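Local coordinates for periplasmic sugar-binding domain protein (Pseudomonas fluorescens Pf-5, PDB 3H75) that probably binds a carbohydrate in the periplasm, as a member of the bacterial solute-binding proteins that serve uptake, at residues E132-L137 with A172-V177; L162-L167 with R180-G185; G219-A224 with G253-L258. One frame throughout, in Å; residues are numbered along the deposited sequence.

Contact 1 (E132-L137 with A172-V177); sequences ELLHKL and AEHPQV
L134 and V177 are the closest backbone pair between the last turns of helix 122-137 and the chain that leaves helix 158-173, with CA atoms 8.8 Å apart. Residues 174-177 make a type I beta turn, with P175 and Q176 at its corners. V177 N bonds back to H174 O at 2.9 Å. The turn thus brings H174 and V177, one from each end, to the same leucine.

The two methyls of L134 divide the work unevenly. CD1 lies over one face of the H174 imidazole, 3.8 Å from the ring centroid and 17° off the normal. This is a CH-pi contact. The methyl is displaced toward the rim, and its nearest ring atom is H174 CG at 3.6 Å. CD1 also approaches V177 CG2, at 3.8 Å. CD2 makes the closer touch to V177 CG2, tip to tip at 3.5 Å. In L134, CG stands anti to the carbonyl carbon (chi1 -81°), which sends the fork out from the helix to span both partners. L134 also touches I146 and L208 of the sheet, and V177 touches L148. Close by, E173 OE1 is hydrogen-bonded to Y127 OH, a polar link between the two helices. With an alanine here both methyls are gone, and the H174 face and V177 CG2 would probably be left without their mate, a gap opening between helix end and turn.

No hydrogen bond or salt bridge joins the two segments. The contact rests on dispersion and on the fit of one forked side chain. It joins the end of helix 122-137 to the turn that leads into strand 177-184. The imidazole meets L134 through its face and not through a polar bond.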
ATOM      1  N   GLU A 132     -16.931  -2.273   6.009  1.00 11.00           N
ATOM      2  CA  GLU A 132     -16.784  -1.554   7.271  1.00 10.51           C
ATOM      3  C   GLU A 132     -17.610  -0.273   7.283  1.00  9.74           C
ATOM      4  O   GLU A 132     -18.257   0.050   8.284  1.00 10.59           O
ATOM      5  CB  GLU A 132     -15.311  -1.218   7.518  1.00 14.36           C
ATOM      6  CG  GLU A 132     -14.488  -2.384   8.029  1.00 20.79           C
ATOM      7  CD  GLU A 132     -14.856  -2.751   9.451  1.00 26.76           C
ATOM      8  OE1 GLU A 132     -14.597  -1.931  10.358  1.00 29.70           O
ATOM      9  OE2 GLU A 132     -15.412  -3.849   9.660  1.00 30.52           O
ATOM     10  N   LEU A 133     -17.580   0.465   6.176  1.00  7.16           N
ATOM     11  CA  LEU A 133     -18.347   1.704   6.084  1.00  7.99           C
ATOM     12  C   LEU A 133     -19.832   1.397   6.238  1.00 10.24           C
ATOM     13  O   LEU A 133     -20.550   2.097   6.957  1.00  9.85           O
ATOM     14  CB  LEU A 133     -18.092   2.395   4.743  1.00  8.96           C
ATOM     15  CG  LEU A 133     -16.753   3.112   4.555  1.00  9.43           C
ATOM     16  CD1 LEU A 133     -16.646   3.578   3.106  1.00 10.39           C
ATOM     17  CD2 LEU A 133     -16.645   4.301   5.514  1.00 10.51           C
ATOM     18  N   LEU A 134     -20.289   0.347   5.561  1.00  8.09           N
ATOM     19  CA  LEU A 134     -21.693  -0.043   5.631  1.00 10.13           C
ATOM     20  C   LEU A 134     -22.060  -0.438   7.054  1.00  9.94           C
ATOM     21  O   LEU A 134     -23.147  -0.112   7.539  1.00 10.14           O
ATOM     22  CB  LEU A 134     -21.962  -1.211   4.679  1.00 10.16           C
ATOM     23  CG  LEU A 134     -22.156  -0.809   3.218  1.00 11.33           C
ATOM     24  CD1 LEU A 134     -22.216  -2.054   2.337  1.00 13.55           C
ATOM     25  CD2 LEU A 134     -23.439  -0.003   3.091  1.00 13.03           C
ATOM     26  N   HIS A 135     -21.152  -1.133   7.727  1.00 10.73           N
ATOM     27  CA  HIS A 135     -21.420  -1.552   9.096  1.00 14.24           C
ATOM     28  C   HIS A 135     -21.592  -0.358  10.027  1.00 14.74           C
ATOM     29  O   HIS A 135     -22.516  -0.317  10.844  1.00 15.75           O
ATOM     30  CB  HIS A 135     -20.291  -2.431   9.621  1.00 15.59           C
ATOM     31  CG  HIS A 135     -20.564  -2.988  10.980  1.00 19.42           C
ATOM     32  ND1 HIS A 135     -21.568  -3.904  11.216  1.00 22.60           N
ATOM     33  CD2 HIS A 135     -20.012  -2.716  12.185  1.00 22.46           C
ATOM     34  CE1 HIS A 135     -21.622  -4.170  12.509  1.00 22.40           C
ATOM     35  NE2 HIS A 135     -20.688  -3.462  13.119  1.00 23.63           N
ATOM     36  N   LYS A 136     -20.702   0.620   9.901  1.00 13.30           N
ATOM     37  CA  LYS A 136     -20.762   1.803  10.749  1.00 14.23           C
ATOM     38  C   LYS A 136     -21.951   2.709  10.443  1.00 14.29           C
ATOM     39  O   LYS A 136     -22.497   3.344  11.346  1.00 15.53           O
ATOM     40  CB  LYS A 136     -19.447   2.581  10.642  1.00 15.81           C
ATOM     41  CG  LYS A 136     -18.245   1.772  11.111  1.00 18.65           C
ATOM     42  CD  LYS A 136     -16.963   2.580  11.056  1.00 20.55           C
ATOM     43  CE  LYS A 136     -15.764   1.722  11.422  1.00 24.81           C
ATOM     44  NZ  LYS A 136     -15.896   1.132  12.779  1.00 26.38           N
ATOM     45  N   LEU A 137     -22.359   2.775   9.179  1.00 12.71           N
ATOM     46  CA  LEU A 137     -23.502   3.608   8.816  1.00 11.56           C
ATOM     47  C   LEU A 137     -24.756   3.064   9.491  1.00 13.03           C
ATOM     48  O   LEU A 137     -25.622   3.827   9.932  1.00 12.62           O
ATOM     49  CB  LEU A 137     -23.705   3.620   7.297  1.00 10.89           C
ATOM     50  CG  LEU A 137     -24.872   4.490   6.821  1.00 11.46           C
ATOM     51  CD1 LEU A 137     -24.565   5.946   7.137  1.00 12.55           C
ATOM     52  CD2 LEU A 137     -25.094   4.310   5.318  1.00 11.67           C
ATOM     53  N   ALA A 172     -21.463  -5.697  -5.358  1.00  5.91           N
ATOM     54  CA  ALA A 172     -22.303  -6.746  -5.918  1.00  6.86           C
ATOM     55  C   ALA A 172     -23.105  -7.449  -4.831  1.00  8.30           C
ATOM     56  O   ALA A 172     -24.169  -7.997  -5.096  1.00  8.64           O
ATOM     57  CB  ALA A 172     -21.447  -7.758  -6.667  1.00  7.78           C
ATOM     58  N   GLU A 173     -22.588  -7.421  -3.606  1.00  6.55           N
ATOM     59  CA  GLU A 173     -23.245  -8.067  -2.482  1.00  7.46           C
ATOM     60  C   GLU A 173     -24.243  -7.155  -1.789  1.00  8.26           C
ATOM     61  O   GLU A 173     -25.038  -7.612  -0.966  1.00  9.26           O
ATOM     62  CB  GLU A 173     -22.195  -8.542  -1.472  1.00  9.08           C
ATOM     63  CG  GLU A 173     -21.205  -9.529  -2.073  1.00 11.05           C
ATOM     64  CD  GLU A 173     -20.076  -9.916  -1.132  1.00 13.18           C
ATOM     65  OE1 GLU A 173     -19.934  -9.290  -0.063  1.00 15.60           O
ATOM     66  OE2 GLU A 173     -19.319 -10.850  -1.478  1.00 13.59           O
ATOM     67  N   HIS A 174     -24.209  -5.872  -2.136  1.00  7.84           N
ATOM     68  CA  HIS A 174     -25.090  -4.886  -1.520  1.00  9.21           C
ATOM     69  C   HIS A 174     -25.762  -3.971  -2.539  1.00  9.40           C
ATOM     70  O   HIS A 174     -25.389  -2.812  -2.697  1.00  9.14           O
ATOM     71  CB  HIS A 174     -24.287  -4.057  -0.515  1.00  9.90           C
ATOM     72  CG  HIS A 174     -23.736  -4.869   0.613  1.00 11.53           C
ATOM     73  ND1 HIS A 174     -24.486  -5.207   1.720  1.00 14.11           N
ATOM     74  CD2 HIS A 174     -22.537  -5.478   0.767  1.00 12.13           C
ATOM     75  CE1 HIS A 174     -23.771  -5.994   2.506  1.00 15.27           C
ATOM     76  NE2 HIS A 174     -22.588  -6.175   1.950  1.00 15.01           N
ATOM     77  N   PRO A 175     -26.779  -4.485  -3.239  1.00 11.61           N
ATOM     78  CA  PRO A 175     -27.495  -3.696  -4.244  1.00 12.20           C
ATOM     79  C   PRO A 175     -28.124  -2.401  -3.726  1.00 12.11           C
ATOM     80  O   PRO A 175     -28.440  -1.509  -4.513  1.00 11.90           O
ATOM     81  CB  PRO A 175     -28.523  -4.685  -4.800  1.00 13.76           C
ATOM     82  CG  PRO A 175     -28.723  -5.660  -3.684  1.00 13.78           C
ATOM     83  CD  PRO A 175     -27.332  -5.848  -3.142  1.00 11.79           C
ATOM     84  N   GLN A 176     -28.297  -2.286  -2.411  1.00 10.45           N
ATOM     85  CA  GLN A 176     -28.875  -1.069  -1.841  1.00 10.70           C
ATOM     86  C   GLN A 176     -27.890   0.096  -1.955  1.00 10.71           C
ATOM     87  O   GLN A 176     -28.287   1.262  -1.935  1.00 10.19           O
ATOM     88  CB  GLN A 176     -29.259  -1.285  -0.373  1.00 12.26           C
ATOM     89  CG  GLN A 176     -29.760  -0.017   0.307  1.00 15.68           C
ATOM     90  CD  GLN A 176     -30.292  -0.260   1.705  1.00 16.42           C
ATOM     91  OE1 GLN A 176     -29.650  -0.922   2.525  1.00 16.25           O
ATOM     92  NE2 GLN A 176     -31.470   0.287   1.988  1.00 17.77           N
ATOM     93  N   VAL A 177     -26.605  -0.225  -2.071  1.00  8.15           N
ATOM     94  CA  VAL A 177     -25.580   0.805  -2.211  1.00 10.03           C
ATOM     95  C   VAL A 177     -25.526   1.238  -3.670  1.00 10.80           C
ATOM     96  O   VAL A 177     -25.394   0.411  -4.575  1.00 10.22           O
ATOM     97  CB  VAL A 177     -24.185   0.285  -1.782  1.00  8.30           C
ATOM     98  CG1 VAL A 177     -23.140   1.381  -1.982  1.00  8.66           C
ATOM     99  CG2 VAL A 177     -24.217  -0.150  -0.320  1.00  9.39           C
TER

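Contact 2 (L162-L167 with R180-G185); sequences LRERGL and RQLVYG. With SO4 (sulfate ion), chain C.
E164 reaches Y184 because its CG is anti to the backbone N (chi1 -173°) and the chain stays extended beyond it. The Y184 ring is set anti to its own carbonyl carbon (chi1 -71°), which swings the hydroxyl back toward the helix. Y184 OH donates to E164 OE1 at 2.9 Å and uses the syn lone pair of that oxygen. The carboxylate and ring planes are 44° apart. The second oxygen, E164 OE2, forms a salt bridge with R168, one turn further along the helix. Each carboxylate oxygen therefore has a partner, and together they should limit its rotation.

L182 lies alongside the carboxylate. Its CD1 is 3.7 Å from E164 CD and 4.0 Å from L167 CD2. Its other methyl, CD2, sits over one face of the Y184 ring, toward the rim.

R180, further back on the strand, binds a sulfate instead. Its NH2 donates to sulfate O3 at 2.8 Å, and the bond from NH1 to sulfate O1 is weak. E147 also pairs with R180, and R202 also binds the sulfate, which probably comes from the crystallisation liquor.

Helix 158-173 runs antiparallel to strand 177-184, the edge strand of its sheet, and links it to strand 146-152 in a beta-alpha-beta unit. L167 and L182 both touch A150 on the neighbouring strand. V183 packs against helix 189-202.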
ATOM      1  N   LEU A 162      -6.724  -3.432  -7.992  1.00  8.32           N
ATOM      2  CA  LEU A 162      -7.055  -4.435  -6.989  1.00  8.40           C
ATOM      3  C   LEU A 162      -7.997  -3.901  -5.917  1.00  7.99           C
ATOM      4  O   LEU A 162      -8.936  -4.588  -5.514  1.00  6.53           O
ATOM      5  CB  LEU A 162      -5.781  -4.978  -6.341  1.00  9.93           C
ATOM      6  CG  LEU A 162      -4.923  -5.860  -7.254  1.00 11.60           C
ATOM      7  CD1 LEU A 162      -3.600  -6.187  -6.563  1.00 13.15           C
ATOM      8  CD2 LEU A 162      -5.690  -7.130  -7.597  1.00 14.95           C
ATOM      9  N   ARG A 163      -7.757  -2.682  -5.446  1.00  7.16           N
ATOM     10  CA  ARG A 163      -8.643  -2.131  -4.434  1.00  5.41           C
ATOM     11  C   ARG A 163     -10.031  -1.913  -5.028  1.00  6.36           C
ATOM     12  O   ARG A 163     -11.038  -2.159  -4.362  1.00  5.63           O
ATOM     13  CB  ARG A 163      -8.055  -0.839  -3.855  1.00  5.91           C
ATOM     14  CG  ARG A 163      -6.802  -1.134  -3.046  1.00  6.32           C
ATOM     15  CD  ARG A 163      -6.074   0.111  -2.576  1.00  8.34           C
ATOM     16  NE  ARG A 163      -4.725  -0.248  -2.155  1.00  8.99           N
ATOM     17  CZ  ARG A 163      -3.770   0.619  -1.833  1.00  8.21           C
ATOM     18  NH1 ARG A 163      -3.998   1.927  -1.862  1.00  7.40           N
ATOM     19  NH2 ARG A 163      -2.558   0.169  -1.528  1.00  9.29           N
ATOM     20  N   GLU A 164     -10.091  -1.489  -6.288  1.00  6.34           N
ATOM     21  CA  GLU A 164     -11.380  -1.283  -6.936  1.00  7.51           C
ATOM     22  C   GLU A 164     -12.092  -2.618  -7.120  1.00  7.14           C
ATOM     23  O   GLU A 164     -13.314  -2.697  -6.987  1.00  6.73           O
ATOM     24  CB  GLU A 164     -11.224  -0.619  -8.305  1.00 10.05           C
ATOM     25  CG  GLU A 164     -12.573  -0.244  -8.917  1.00 15.35           C
ATOM     26  CD  GLU A 164     -12.462   0.407 -10.281  1.00 19.85           C
ATOM     27  OE1 GLU A 164     -11.461   1.120 -10.518  1.00 18.48           O
ATOM     28  OE2 GLU A 164     -13.388   0.222 -11.105  1.00 20.38           O
ATOM     29  N   ARG A 165     -11.337  -3.668  -7.434  1.00  6.39           N
ATOM     30  CA  ARG A 165     -11.951  -4.979  -7.611  1.00  6.48           C
ATOM     31  C   ARG A 165     -12.646  -5.376  -6.310  1.00  6.41           C
ATOM     32  O   ARG A 165     -13.757  -5.903  -6.329  1.00  6.35           O
ATOM     33  CB  ARG A 165     -10.896  -6.029  -7.990  1.00  7.40           C
ATOM     34  CG  ARG A 165     -11.396  -7.471  -7.934  1.00  9.90           C
ATOM     35  CD  ARG A 165     -12.580  -7.719  -8.862  1.00 13.40           C
ATOM     36  NE  ARG A 165     -13.116  -9.070  -8.695  1.00 15.43           N
ATOM     37  CZ  ARG A 165     -14.235  -9.510  -9.261  1.00 13.42           C
ATOM     38  NH1 ARG A 165     -14.949  -8.703 -10.037  1.00 11.97           N
ATOM     39  NH2 ARG A 165     -14.643 -10.758  -9.048  1.00 14.38           N
ATOM     40  N   GLY A 166     -11.988  -5.109  -5.182  1.00  6.18           N
ATOM     41  CA  GLY A 166     -12.568  -5.428  -3.885  1.00  5.58           C
ATOM     42  C   GLY A 166     -13.840  -4.633  -3.676  1.00  6.34           C
ATOM     43  O   GLY A 166     -14.843  -5.161  -3.193  1.00  7.30           O
ATOM     44  N   LEU A 167     -13.796  -3.353  -4.036  1.00  5.37           N
ATOM     45  CA  LEU A 167     -14.965  -2.487  -3.920  1.00  5.93           C
ATOM     46  C   LEU A 167     -16.116  -3.051  -4.752  1.00  6.79           C
ATOM     47  O   LEU A 167     -17.251  -3.133  -4.279  1.00  6.97           O
ATOM     48  CB  LEU A 167     -14.631  -1.073  -4.411  1.00  6.14           C
ATOM     49  CG  LEU A 167     -15.809  -0.128  -4.657  1.00  7.83           C
ATOM     50  CD1 LEU A 167     -16.499   0.186  -3.334  1.00  7.97           C
ATOM     51  CD2 LEU A 167     -15.308   1.164  -5.328  1.00  8.94           C
ATOM     52  N   ARG A 180     -22.656   6.414  -7.181  1.00 10.69           N
ATOM     53  CA  ARG A 180     -23.043   7.472  -8.103  1.00 11.65           C
ATOM     54  C   ARG A 180     -21.922   7.820  -9.065  1.00 12.10           C
ATOM     55  O   ARG A 180     -22.168   8.171 -10.223  1.00 12.63           O
ATOM     56  CB  ARG A 180     -23.484   8.722  -7.335  1.00 11.59           C
ATOM     57  CG  ARG A 180     -24.666   8.503  -6.389  1.00 13.85           C
ATOM     58  CD  ARG A 180     -25.796   7.718  -7.056  1.00 15.49           C
ATOM     59  NE  ARG A 180     -26.240   8.306  -8.316  1.00 16.18           N
ATOM     60  CZ  ARG A 180     -27.077   9.335  -8.424  1.00 17.97           C
ATOM     61  NH1 ARG A 180     -27.579   9.913  -7.342  1.00 17.87           N
ATOM     62  NH2 ARG A 180     -27.426   9.775  -9.624  1.00 19.53           N
ATOM     63  N   GLN A 181     -20.687   7.715  -8.589  1.00 11.67           N
ATOM     64  CA  GLN A 181     -19.539   8.027  -9.421  1.00 11.40           C
ATOM     65  C   GLN A 181     -18.239   7.572  -8.785  1.00 10.71           C
ATOM     66  O   GLN A 181     -18.054   7.681  -7.574  1.00  9.39           O
ATOM     67  CB  GLN A 181     -19.456   9.537  -9.648  1.00 16.14           C
ATOM     68  CG  GLN A 181     -18.544   9.946 -10.780  1.00 23.68           C
ATOM     69  CD  GLN A 181     -19.314  10.586 -11.911  1.00 26.82           C
ATOM     70  OE1 GLN A 181     -19.836  11.691 -11.771  1.00 30.45           O
ATOM     71  NE2 GLN A 181     -19.406   9.887 -13.037  1.00 30.20           N
ATOM     72  N   LEU A 182     -17.349   7.045  -9.617  1.00 10.50           N
ATOM     73  CA  LEU A 182     -16.027   6.644  -9.172  1.00 10.58           C
ATOM     74  C   LEU A 182     -15.094   7.484 -10.025  1.00 11.79           C
ATOM     75  O   LEU A 182     -15.174   7.450 -11.252  1.00 13.08           O
ATOM     76  CB  LEU A 182     -15.770   5.153  -9.414  1.00 11.38           C
ATOM     77  CG  LEU A 182     -14.355   4.665  -9.055  1.00 12.80           C
ATOM     78  CD1 LEU A 182     -14.385   3.191  -8.679  1.00 13.80           C
ATOM     79  CD2 LEU A 182     -13.409   4.896 -10.229  1.00 15.16           C
ATOM     80  N   VAL A 183     -14.239   8.268  -9.382  1.00 10.47           N
ATOM     81  CA  VAL A 183     -13.293   9.093 -10.118  1.00 12.55           C
ATOM     82  C   VAL A 183     -11.877   8.687  -9.754  1.00 13.42           C
ATOM     83  O   VAL A 183     -11.649   8.014  -8.751  1.00 10.84           O
ATOM     84  CB  VAL A 183     -13.488  10.601  -9.823  1.00 13.24           C
ATOM     85  CG1 VAL A 183     -14.844  11.055 -10.337  1.00 15.02           C
ATOM     86  CG2 VAL A 183     -13.374  10.869  -8.328  1.00 14.43           C
ATOM     87  N   TYR A 184     -10.928   9.087 -10.586  1.00 11.91           N
ATOM     88  CA  TYR A 184      -9.537   8.761 -10.346  1.00 14.05           C
ATOM     89  C   TYR A 184      -8.820   9.990  -9.817  1.00 13.58           C
ATOM     90  O   TYR A 184      -8.550  10.940 -10.556  1.00 14.58           O
ATOM     91  CB  TYR A 184      -8.908   8.236 -11.640  1.00 14.38           C
ATOM     92  CG  TYR A 184      -9.427   6.855 -11.985  1.00 16.03           C
ATOM     93  CD1 TYR A 184      -8.980   5.735 -11.284  1.00 17.89           C
ATOM     94  CD2 TYR A 184     -10.436   6.679 -12.932  1.00 18.54           C
ATOM     95  CE1 TYR A 184      -9.524   4.475 -11.508  1.00 18.63           C
ATOM     96  CE2 TYR A 184     -10.992   5.418 -13.164  1.00 18.78           C
ATOM     97  CZ  TYR A 184     -10.532   4.322 -12.445  1.00 19.79           C
ATOM     98  OH  TYR A 184     -11.094   3.078 -12.640  1.00 22.90           O
ATOM     99  N   GLY A 185      -8.552   9.971  -8.513  1.00 11.87           N
ATOM    100  CA  GLY A 185      -7.881  11.081  -7.863  1.00 12.11           C
ATOM    101  C   GLY A 185      -6.368  11.008  -7.943  1.00 12.00           C
ATOM    102  O   GLY A 185      -5.682  11.887  -7.430  1.00 12.14           O
TER
HETATM  103  S   SO4 C 401     -29.946  12.119  -9.371  1.00 26.95           S
HETATM  104  O1  SO4 C 401     -30.370  11.003  -8.500  1.00 20.45           O
HETATM  105  O2  SO4 C 401     -28.961  12.942  -8.639  1.00 21.10           O
HETATM  106  O3  SO4 C 401     -29.339  11.586 -10.607  1.00 20.32           O
HETATM  107  O4  SO4 C 401     -31.124  12.938  -9.719  1.00 21.44           O

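Contact 3 (G219-A224 with G253-L258); sequences GAMQAA and GKLSVL
M221, which meets K254 and L255, sits in a helix turn held by the 2.9 Å bond from A224 N to A220 O. No hydrogen bond crosses between the two segments. M221, present as selenomethionine, makes the contact alone from its side. Its chain runs out from the helix and bends at the last torsion (chi3 68°), and this turns the CE methyl to the backbone at K254. There CE lies 3.6 Å from K254 O and 3.7 Å from K254 CB. SE meets L255 CD1 more loosely, at 4.2 Å. The M221 side chain crosses both K254 and L255 at about a right angle. K254 takes part through CB and its carbonyl O. The rest of its chain bends off and leads its amine away from the helix.

G253 prepares the path. It ends helix 244-252 in a Schellman motif. At its backbone angles (phi 82°) a beta carbon would clash with the preceding carbonyl O, which accounts for the glycine. The chain can then turn past M221 toward strand 257-260. L255 keeps a backbone bond to A249, and F237 of strand 236-240 also packs on M221.

The contact thus ties helix 214-226 to the connection between a helix and the next strand, beside the parallel strands 236-240 and 257-260. This is the alternating alpha/beta packing of a periplasmic binding protein domain.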
ATOM      1  N   GLY A 219      -8.695  14.915   1.505  1.00 11.13           N
ATOM      2  CA  GLY A 219      -9.084  15.976   0.592  1.00 10.66           C
ATOM      3  C   GLY A 219     -10.596  16.044   0.466  1.00 11.71           C
ATOM      4  O   GLY A 219     -11.189  17.121   0.530  1.00 11.36           O
ATOM      5  N   ALA A 220     -11.231  14.888   0.293  1.00  9.47           N
ATOM      6  CA  ALA A 220     -12.683  14.847   0.163  1.00  9.25           C
ATOM      7  C   ALA A 220     -13.352  15.307   1.450  1.00 11.06           C
ATOM      8  O   ALA A 220     -14.419  15.916   1.420  1.00 11.75           O
ATOM      9  CB  ALA A 220     -13.143  13.429  -0.194  1.00  9.47           C
HETATM   10  N   MSE A 221     -12.726  15.006   2.581  1.00  9.27           N
HETATM   11  CA  MSE A 221     -13.271  15.401   3.873  1.00 10.49           C
HETATM   12  C   MSE A 221     -13.302  16.914   4.030  1.00 12.11           C
HETATM   13  O   MSE A 221     -14.235  17.458   4.616  1.00 12.78           O
HETATM   14  CB  MSE A 221     -12.458  14.769   5.001  1.00 11.51           C
HETATM   15  CG  MSE A 221     -12.796  13.301   5.233  1.00 11.64           C
HETATM   16 SE   MSE A 221     -11.486  12.368   6.304  1.00 19.09          SE
HETATM   17  CE  MSE A 221     -11.787  13.245   8.010  1.00 15.23           C
ATOM     18  N   GLN A 222     -12.289  17.593   3.505  1.00 13.26           N
ATOM     19  CA  GLN A 222     -12.256  19.049   3.600  1.00 14.79           C
ATOM     20  C   GLN A 222     -13.386  19.629   2.762  1.00 14.46           C
ATOM     21  O   GLN A 222     -14.087  20.540   3.200  1.00 14.40           O
ATOM     22  CB  GLN A 222     -10.919  19.601   3.105  1.00 14.63           C
ATOM     23  CG  GLN A 222     -10.735  21.080   3.424  1.00 18.99           C
ATOM     24  CD  GLN A 222      -9.369  21.599   3.036  1.00 20.60           C
ATOM     25  OE1 GLN A 222      -8.363  20.911   3.207  1.00 21.17           O
ATOM     26  NE2 GLN A 222      -9.321  22.826   2.527  1.00 22.62           N
ATOM     27  N   ALA A 223     -13.563  19.098   1.557  1.00 15.25           N
ATOM     28  CA  ALA A 223     -14.628  19.569   0.678  1.00 15.65           C
ATOM     29  C   ALA A 223     -15.965  19.357   1.389  1.00 16.18           C
ATOM     30  O   ALA A 223     -16.863  20.197   1.322  1.00 15.91           O
ATOM     31  CB  ALA A 223     -14.598  18.803  -0.641  1.00 15.18           C
ATOM     32  N   ALA A 224     -16.085  18.230   2.081  1.00 15.10           N
ATOM     33  CA  ALA A 224     -17.305  17.901   2.809  1.00 15.32           C
ATOM     34  C   ALA A 224     -17.601  18.914   3.917  1.00 16.62           C
ATOM     35  O   ALA A 224     -18.736  19.376   4.055  1.00 17.95           O
ATOM     36  CB  ALA A 224     -17.193  16.495   3.398  1.00 14.74           C
ATOM     37  N   GLY A 253     -12.455  10.011  15.159  1.00 16.73           N
ATOM     38  CA  GLY A 253     -13.723   9.519  14.651  1.00 17.51           C
ATOM     39  C   GLY A 253     -14.210  10.220  13.392  1.00 16.87           C
ATOM     40  O   GLY A 253     -15.303   9.929  12.901  1.00 18.01           O
ATOM     41  N   LYS A 254     -13.403  11.136  12.861  1.00 14.53           N
ATOM     42  CA  LYS A 254     -13.775  11.869  11.651  1.00 13.97           C
ATOM     43  C   LYS A 254     -13.587  10.986  10.426  1.00 12.28           C
ATOM     44  O   LYS A 254     -14.335  11.087   9.451  1.00 11.44           O
ATOM     45  CB  LYS A 254     -12.935  13.142  11.525  1.00 16.82           C
ATOM     46  CG  LYS A 254     -13.104  14.098  12.696  1.00 21.15           C
ATOM     47  CD  LYS A 254     -14.555  14.528  12.858  1.00 24.70           C
ATOM     48  CE  LYS A 254     -14.728  15.404  14.090  1.00 26.92           C
ATOM     49  NZ  LYS A 254     -13.792  16.563  14.057  1.00 27.54           N
ATOM     50  N   LEU A 255     -12.560  10.143  10.476  1.00 11.32           N
ATOM     51  CA  LEU A 255     -12.286   9.183   9.409  1.00  9.86           C
ATOM     52  C   LEU A 255     -12.816   7.896  10.028  1.00  9.73           C
ATOM     53  O   LEU A 255     -12.426   7.541  11.139  1.00 10.75           O
ATOM     54  CB  LEU A 255     -10.779   9.085   9.146  1.00  9.43           C
ATOM     55  CG  LEU A 255     -10.308   8.035   8.132  1.00  7.92           C
ATOM     56  CD1 LEU A 255     -11.005   8.238   6.800  1.00  7.43           C
ATOM     57  CD2 LEU A 255      -8.791   8.139   7.966  1.00  9.28           C
ATOM     58  N   SER A 256     -13.699   7.198   9.320  1.00  8.83           N
ATOM     59  CA  SER A 256     -14.325   5.994   9.863  1.00  9.15           C
ATOM     60  C   SER A 256     -13.583   4.681   9.724  1.00  9.45           C
ATOM     61  O   SER A 256     -13.678   3.819  10.600  1.00  9.85           O
ATOM     62  CB  SER A 256     -15.730   5.835   9.277  1.00 10.33           C
ATOM     63  OG  SER A 256     -16.565   6.900   9.700  1.00 12.53           O
ATOM     64  N   VAL A 257     -12.860   4.519   8.625  1.00  8.81           N
ATOM     65  CA  VAL A 257     -12.114   3.292   8.376  1.00  7.97           C
ATOM     66  C   VAL A 257     -10.748   3.631   7.796  1.00  7.13           C
ATOM     67  O   VAL A 257     -10.648   4.451   6.888  1.00  7.88           O
ATOM     68  CB  VAL A 257     -12.846   2.390   7.355  1.00  9.05           C
ATOM     69  CG1 VAL A 257     -12.081   1.083   7.182  1.00 10.94           C
ATOM     70  CG2 VAL A 257     -14.277   2.123   7.814  1.00 11.18           C
ATOM     71  N   LEU A 258      -9.700   3.004   8.324  1.00  6.55           N
ATOM     72  CA  LEU A 258      -8.355   3.241   7.812  1.00  6.97           C
ATOM     73  C   LEU A 258      -7.623   1.912   7.740  1.00  7.56           C
ATOM     74  O   LEU A 258      -7.274   1.329   8.770  1.00  8.13           O
ATOM     75  CB  LEU A 258      -7.587   4.222   8.711  1.00  8.18           C
ATOM     76  CG  LEU A 258      -6.177   4.620   8.246  1.00  6.83           C
ATOM     77  CD1 LEU A 258      -6.224   5.221   6.836  1.00  7.19           C
ATOM     78  CD2 LEU A 258      -5.593   5.621   9.235  1.00  8.42           C
TER

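How the contacts relate
The three contacts lie in one alpha/beta domain, around the mixed sheet that contains strands 146-152, 177-184, 206-211, 236-240 and 257-260. Contacts 1 and 2 share helix 158-173, and their centres are about 15 Å apart. Along the chain their segments alternate, and contact 3 follows both. Its centre is about 17 Å from each of the others. Contacts 1 and 3 meet where E132, L133 and K136 of helix 122-137 pack on V257, with K136 also at S256. Contacts 2 and 3 do not touch, their nearest atoms being about 9 Å apart. All three therefore help build one lobe of this two-domain protein, from edge strand 177-184 across to strand 257-260.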